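Local coordinates for agenet domain-containing protein (Arabidopsis thaliana, PDB 6IE4), which probably reads methylated histone H3 tails through its tandem Agenet domains, small beta-rich modules related to SH3 folds, at residues Met85-Ile88 / Glu89-Lys93; Val124-Arg127 / Ser128-Glu131. One frame throughout, in Å; residues are numbered along the deposited sequence.

Interaction 1 (85-93) comes first along the chain, in the loop that leads from strand 78-79 to strand 99-104; interaction 2 (124-131) follows it, where strand 121-126 turns back into strand 131-136. Their centres lie 25 Å apart and their nearest atoms about 12 Å apart, and they do not touch. Interaction 2 belongs to the large antiparallel sheet, whereas interaction 1 lies at the surface and meets that sheet through M85 and K92, which rest on strand 140-142, the partner of strand 99-104. One is thus a turn in a linker between strands, the other a hairpin end beside the modified side chain of the bound peptide, consistent with a part in its recognition.

Interaction 1: Met85-Ile88 / Glu89-Lys93; sequences MSEI and EKKKK
S86 and E89 meet through a side-chain to backbone hydrogen bond: E89 N donates to S86 OG over 3.1 Å. The serine hydroxymethyl is short enough to fold back over the turn, and chi1 of 59° sets OG between its own backbone N and carbonyl carbon, facing the amide three residues on. K91 N bonds to I88 O at 3.1 Å, approaching from above the carbonyl plane, 64° out of it, rather than along a lone pair. Both bonds span three residues and belong to a tight turn in the loop between strands 78-79 and 99-104. Apolar contact comes from M85, whose CB lies 3.9 Å from K90 CD, while the rest of its flexible thioether chain runs on to R141 and F142 of strand 140-142. Charge enters with E87 and K91, whose long side chains suit a solvent-facing turn. The glutamate bends at chi2 (84°) and its OE2 comes 3.4 Å from K91 CG, meeting the aliphatic part of the lysine, while K91 NZ stays 4.7 Å from E87 OE2, so any attraction is probably loose. K92 turns elsewhere, to a salt bridge with E98.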
loop_
_atom_site.group_PDB
_atom_site.type_symbol
_atom_site.label_atom_id
_atom_site.label_comp_id
_atom_site.label_asym_id
_atom_site.label_seq_id
_atom_site.Cartn_x
_atom_site.Cartn_y
_atom_site.Cartn_z
ATOM N N MET A 85 -9.746 -3.774 -10.511
ATOM C CA MET A 85 -11.174 -3.830 -10.204
ATOM C C MET A 85 -12.002 -3.882 -11.486
ATOM O O MET A 85 -11.812 -3.051 -12.381
ATOM C CB MET A 85 -11.594 -2.608 -9.372
ATOM C CG MET A 85 -11.184 -2.594 -7.889
ATOM S SD MET A 85 -11.554 -0.996 -7.077
ATOM C CE MET A 85 -10.355 -0.956 -5.745
ATOM N N SER A 86 -12.887 -4.886 -11.598
ATOM C CA SER A 86 -13.829 -4.924 -12.720
ATOM C C SER A 86 -14.657 -3.639 -12.736
ATOM O O SER A 86 -14.708 -2.897 -11.757
ATOM C CB SER A 86 -14.791 -6.106 -12.618
ATOM O OG SER A 86 -15.529 -6.050 -11.409
ATOM N N GLU A 87 -15.422 -3.443 -13.813
ATOM C CA GLU A 87 -16.141 -2.178 -13.938
ATOM C C GLU A 87 -17.288 -2.075 -12.940
ATOM O O GLU A 87 -17.483 -1.020 -12.322
ATOM C CB GLU A 87 -16.681 -2.024 -15.356
ATOM C CG GLU A 87 -17.944 -1.181 -15.431
ATOM C CD GLU A 87 -17.662 0.309 -15.475
ATOM O OE1 GLU A 87 -18.239 0.997 -16.352
ATOM O OE2 GLU A 87 -16.875 0.798 -14.627
ATOM N N ILE A 88 -18.013 -3.169 -12.716
ATOM C CA ILE A 88 -18.992 -3.200 -11.633
ATOM C C ILE A 88 -18.307 -3.077 -10.274
ATOM O O ILE A 88 -18.703 -2.256 -9.436
ATOM C CB ILE A 88 -19.875 -4.453 -11.755
ATOM C CG1 ILE A 88 -20.832 -4.256 -12.945
ATOM C CG2 ILE A 88 -20.591 -4.744 -10.452
ATOM C CD1 ILE A 88 -21.642 -5.470 -13.335
ATOM N N GLU A 89 -17.259 -3.872 -10.038
ATOM C CA GLU A 89 -16.512 -3.731 -8.790
ATOM C C GLU A 89 -15.975 -2.319 -8.649
ATOM O O GLU A 89 -15.984 -1.755 -7.553
ATOM C CB GLU A 89 -15.369 -4.744 -8.711
ATOM C CG GLU A 89 -14.936 -5.066 -7.277
ATOM C CD GLU A 89 -14.385 -6.491 -7.126
ATOM O OE1 GLU A 89 -14.233 -7.191 -8.156
ATOM O OE2 GLU A 89 -14.105 -6.914 -5.977
ATOM N N LYS A 90 -15.477 -1.744 -9.741
ATOM C CA LYS A 90 -14.849 -0.428 -9.709
ATOM C C LYS A 90 -15.833 0.687 -9.394
ATOM O O LYS A 90 -15.403 1.807 -9.113
ATOM C CB LYS A 90 -14.224 -0.173 -11.090
ATOM C CG LYS A 90 -13.396 1.071 -11.350
ATOM C CD LYS A 90 -11.918 0.844 -11.098
ATOM C CE LYS A 90 -11.112 2.153 -11.275
ATOM N NZ LYS A 90 -9.766 2.240 -10.568
ATOM N N LYS A 91 -17.132 0.397 -9.351
ATOM C CA LYS A 91 -18.134 1.430 -9.138
ATOM C C LYS A 91 -19.194 1.047 -8.117
ATOM O O LYS A 91 -20.170 1.793 -7.958
ATOM C CB LYS A 91 -18.841 1.714 -10.471
ATOM C CG LYS A 91 -17.969 2.060 -11.680
ATOM C CD LYS A 91 -17.999 3.551 -12.008
ATOM C CE LYS A 91 -18.208 3.721 -13.524
ATOM N NZ LYS A 91 -18.422 5.140 -13.970
ATOM N N LYS A 92 -18.996 -0.022 -7.351
ATOM C CA LYS A 92 -19.983 -0.310 -6.324
ATOM C C LYS A 92 -19.855 0.694 -5.181
ATOM O O LYS A 92 -18.892 1.453 -5.085
ATOM C CB LYS A 92 -19.855 -1.761 -5.838
ATOM C CG LYS A 92 -19.096 -1.973 -4.524
ATOM C CD LYS A 92 -18.939 -3.476 -4.156
ATOM C CE LYS A 92 -17.894 -3.693 -3.016
ATOM N NZ LYS A 92 -18.461 -4.025 -1.651
ATOM N N LYS A 93 -20.878 0.731 -4.341
ATOM C CA LYS A 93 -20.940 1.707 -3.268
ATOM C C LYS A 93 -19.971 1.324 -2.159
ATOM O O LYS A 93 -19.667 0.145 -1.955
ATOM C CB LYS A 93 -22.368 1.796 -2.725
ATOM C CG LYS A 93 -22.726 3.127 -2.102
ATOM C CD LYS A 93 -23.401 2.975 -0.736
ATOM C CE LYS A 93 -23.351 4.293 0.054
ATOM N NZ LYS A 93 -23.483 4.057 1.535
#

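Interaction 2: Val124-Arg127 / Ser128-Glu131; sequences VFFR and SSKE
The F126 ring has E131 O at its edge, near the ring plane, with CD1 3.6 Å from that oxygen; on the F125 ring, one face carries R127 N, 4.2 Å above the plane and offset toward the rim. These rings flank a tight antiparallel hairpin end with a G1 beta bulge, in which K130 and E131 both face F126. K130 takes positive phi (53°), a conformation that glycine adopts more easily. F126 and E131 form a hydrogen-bonded pair: F126 N reaches E131 O over 2.8 Å, nearly straight at 173°, and E131 N returns to F126 O over 3.1 Å on a lone pair in the carbonyl plane. Aromatic F126 suits a buried place, packing on W109, I133 and F135 and against a modified side chain of the bound peptide. S129, also packed on that side chain, holds OG between its own backbone N and carbonyl carbon, and this hydroxyl donates to the anti side of E131 OE1 over 2.5 Å. With an alanine here, the E131 carboxylate is likely to lose that donor and turn more freely beside the peptide. The E131 and F126 side chains pass at a slant, the carboxylate and ring planes 63° apart, with E131 CB 4.1 Å from F126 CD1.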
loop_
_atom_site.group_PDB
_atom_site.type_symbol
_atom_site.label_atom_id
_atom_site.label_comp_id
_atom_site.label_asym_id
_atom_site.label_seq_id
_atom_site.Cartn_x
_atom_site.Cartn_y
_atom_site.Cartn_z
ATOM N N VAL A 124 -12.358 7.808 7.600
ATOM C CA VAL A 124 -11.707 6.506 7.633
ATOM C C VAL A 124 -10.897 6.414 8.918
ATOM O O VAL A 124 -10.085 7.300 9.197
ATOM C CB VAL A 124 -10.787 6.299 6.411
ATOM C CG1 VAL A 124 -10.025 4.983 6.536
ATOM C CG2 VAL A 124 -11.565 6.352 5.097
ATOM N N PHE A 125 -11.132 5.367 9.710
ATOM C CA PHE A 125 -10.438 5.165 10.983
ATOM C C PHE A 125 -9.260 4.209 10.830
ATOM O O PHE A 125 -9.436 3.075 10.386
ATOM C CB PHE A 125 -11.381 4.645 12.067
ATOM C CG PHE A 125 -10.671 4.320 13.346
ATOM C CD1 PHE A 125 -10.101 5.340 14.097
ATOM C CD2 PHE A 125 -10.586 3.013 13.810
ATOM C CE1 PHE A 125 -9.436 5.075 15.264
ATOM C CE2 PHE A 125 -9.928 2.736 14.991
ATOM C CZ PHE A 125 -9.351 3.780 15.716
ATOM N N PHE A 126 -8.067 4.671 11.204
ATOM C CA PHE A 126 -6.850 3.862 11.212
ATOM C C PHE A 126 -6.486 3.430 12.633
ATOM O O PHE A 126 -6.225 4.274 13.494
ATOM C CB PHE A 126 -5.695 4.637 10.566
ATOM C CG PHE A 126 -5.997 5.106 9.168
ATOM C CD1 PHE A 126 -6.680 6.297 8.952
ATOM C CD2 PHE A 126 -5.653 4.340 8.078
ATOM C CE1 PHE A 126 -6.982 6.715 7.675
ATOM C CE2 PHE A 126 -5.959 4.748 6.793
ATOM C CZ PHE A 126 -6.617 5.930 6.585
ATOM N N ARG A 127 -6.371 2.108 12.848
ATOM C CA ARG A 127 -6.270 1.571 14.204
ATOM C C ARG A 127 -4.855 1.646 14.738
ATOM O O ARG A 127 -4.660 1.941 15.919
ATOM C CB ARG A 127 -6.692 0.111 14.244
ATOM C CG ARG A 127 -8.114 -0.157 13.897
ATOM C CD ARG A 127 -8.472 -1.501 14.444
ATOM N NE ARG A 127 -9.517 -2.154 13.673
ATOM C CZ ARG A 127 -9.715 -3.470 13.681
ATOM N NH1 ARG A 127 -8.940 -4.252 14.440
ATOM N NH2 ARG A 127 -10.696 -3.995 12.952
ATOM N N SER A 128 -3.860 1.322 13.908
ATOM C CA SER A 128 -2.478 1.448 14.351
ATOM C C SER A 128 -2.153 2.883 14.775
ATOM O O SER A 128 -1.454 3.102 15.771
ATOM C CB SER A 128 -1.533 0.986 13.246
ATOM O OG SER A 128 -2.003 1.405 11.972
ATOM N N SER A 129 -2.660 3.878 14.061
ATOM C CA SER A 129 -2.212 5.232 14.342
ATOM C C SER A 129 -3.272 6.084 15.027
ATOM O O SER A 129 -3.061 7.286 15.192
ATOM C CB SER A 129 -1.748 5.905 13.056
ATOM O OG SER A 129 -2.810 6.044 12.146
ATOM N N LYS A 130 -4.392 5.484 15.451
ATOM C CA LYS A 130 -5.488 6.204 16.106
ATOM C C LYS A 130 -5.941 7.400 15.262
ATOM O O LYS A 130 -6.425 8.404 15.777
ATOM C CB LYS A 130 -5.096 6.647 17.526
ATOM C CG LYS A 130 -5.171 5.574 18.655
ATOM C CD LYS A 130 -4.075 4.464 18.548
ATOM C CE LYS A 130 -4.080 3.503 19.785
ATOM N NZ LYS A 130 -3.554 2.096 19.535
ATOM N N GLU A 131 -5.788 7.310 13.950
ATOM C CA GLU A 131 -6.068 8.428 13.061
ATOM C C GLU A 131 -7.458 8.330 12.427
ATOM O O GLU A 131 -7.999 7.242 12.179
ATOM C CB GLU A 131 -5.013 8.485 11.961
ATOM C CG GLU A 131 -3.883 9.433 12.220
ATOM C CD GLU A 131 -2.732 9.253 11.241
ATOM O OE1 GLU A 131 -2.490 8.123 10.772
ATOM O OE2 GLU A 131 -2.132 10.272 10.859
#